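Pectinesterase inhibitor 1 (Arabidopsis thaliana, PDB 1X91) inhibits plant pectin methylesterases, using an N-terminal alpha-hairpin extension that its inhibitory activity requires. Local coordinates at residues A[31-34]-A[35-38]. The protein carries 1 engineered substitution. Sequence-based numbering, arbitrary orientation.
Sequences SANL and QALA. Engineered in segment 31-34: Ala32 (natural residue Pro).
Asn33 and Ala36 meet in a local N-cap contact at the start of helix 34-62, where the linker that follows helix 18-27 turns into the first long helix of the bundle. The amide oxygen of Asn33 does the capping: OD1 accepts from Ala36 N at 3.0 Å. With CG anti to the backbone N (chi1 177°), the amide lies beside the backbone carbonyl carbon of its own residue, which brings OD1 back to the N-H of Ala36. The bond is straight at hydrogen (164°), yet the donor stands above the plane of the amide carbonyl. Gln35 CB also comes to 3.4 Å from OD1.

After the cap the i to i+4 backbone bonds of the helix begin, with Leu37 N giving to Asn33 O and Ala38 N to Leu34 O. Ahead of it, Ser31 OG accepts from Asn33 N at 3.0 Å, an ST turn that ties the linker back to the capping residue across the engineered Ala32 (proline in the natural protein). The same hydroxyl oxygen lies 3.7 Å from Ala36 CB, and this methyl also lies against the Asn33 side chain, 3.9 Å from Asn33 CB.

Leu37 points back toward the linker: its CB lies 3.8 Å from Ser31 O, and its side chain also touches Met8 and Ala30. Leu34 and Leu37 meet more loosely at their CD2 methyls, 4.3 Å apart, while Leu34 reaches Met149 and Leu37 packs on Ile146 of helix 127-149. The Gln35 side chain extends to the end of helix 66-94, where its NE2 donates to Leu93 O. The arrangement is an asparagine N-cap preceded by an ST turn, here at the junction between the alpha-hairpin extension and the four-helix bundle of a PMEI-family inhibitor.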
loop_
_atom_site.group_PDB
_atom_site.type_symbol
_atom_site.label_atom_id
_atom_site.label_comp_id
_atom_site.label_asym_id
_atom_site.label_seq_id
_atom_site.Cartn_x
_atom_site.Cartn_y
_atom_site.Cartn_z
ATOM N N SER A 31 2.299 8.562 15.749
ATOM C CA SER A 31 2.776 8.059 17.018
ATOM C C SER A 31 4.259 7.776 16.959
ATOM O O SER A 31 4.800 7.312 15.929
ATOM C CB SER A 31 2.027 6.774 17.394
ATOM O OG SER A 31 2.466 6.305 18.665
ATOM N N ALA A 32 4.945 8.054 18.052
ATOM C CA ALA A 32 6.330 7.641 18.179
ATOM C C ALA A 32 6.456 6.184 18.599
ATOM O O ALA A 32 7.553 5.642 18.576
ATOM C CB ALA A 32 7.066 8.547 19.164
ATOM N N ASN A 33 5.342 5.565 18.998
ATOM C CA ASN A 33 5.268 4.132 19.358
ATOM C C ASN A 33 5.190 3.335 18.063
ATOM O O ASN A 33 4.234 3.473 17.352
ATOM C CB ASN A 33 4.014 3.883 20.210
ATOM C CG ASN A 33 3.770 2.426 20.590
ATOM O OD1 ASN A 33 3.794 1.512 19.777
ATOM N ND2 ASN A 33 3.436 2.223 21.854
ATOM N N LEU A 34 6.224 2.571 17.724
ATOM C CA LEU A 34 6.267 1.946 16.390
ATOM C C LEU A 34 5.161 0.924 16.172
ATOM O O LEU A 34 4.691 0.795 15.061
ATOM C CB LEU A 34 7.656 1.352 16.090
ATOM C CG LEU A 34 8.766 2.391 15.858
ATOM C CD1 LEU A 34 10.120 1.713 15.646
ATOM C CD2 LEU A 34 8.437 3.317 14.722
ATOM N N GLN A 35 4.713 0.245 17.198
ATOM C CA GLN A 35 3.617 -0.697 17.050
ATOM C C GLN A 35 2.333 0.059 16.671
ATOM O O GLN A 35 1.579 -0.345 15.776
ATOM C CB GLN A 35 3.481 -1.504 18.350
ATOM C CG GLN A 35 2.338 -2.445 18.329
ATOM C CD GLN A 35 2.665 -3.833 17.815
ATOM O OE1 GLN A 35 3.831 -4.292 17.864
ATOM N NE2 GLN A 35 1.631 -4.541 17.364
ATOM N N ALA A 36 2.067 1.168 17.344
ATOM C CA ALA A 36 0.906 1.977 17.045
ATOM C C ALA A 36 0.999 2.589 15.668
ATOM O O ALA A 36 0.012 2.644 14.935
ATOM C CB ALA A 36 0.783 3.091 18.126
ATOM N N LEU A 37 2.187 3.080 15.298
ATOM C CA LEU A 37 2.371 3.654 13.977
ATOM C C LEU A 37 2.251 2.591 12.844
ATOM O O LEU A 37 1.655 2.890 11.814
ATOM C CB LEU A 37 3.721 4.343 13.907
ATOM C CG LEU A 37 3.995 5.077 12.594
ATOM C CD1 LEU A 37 2.925 6.162 12.371
ATOM C CD2 LEU A 37 5.415 5.623 12.615
ATOM N N ALA A 38 2.741 1.376 13.052
ATOM C CA ALA A 38 2.487 0.266 12.118
ATOM C C ALA A 38 1.007 0.074 11.890
ATOM O O ALA A 38 0.578 -0.087 10.741
ATOM C CB ALA A 38 3.115 -1.011 12.638
#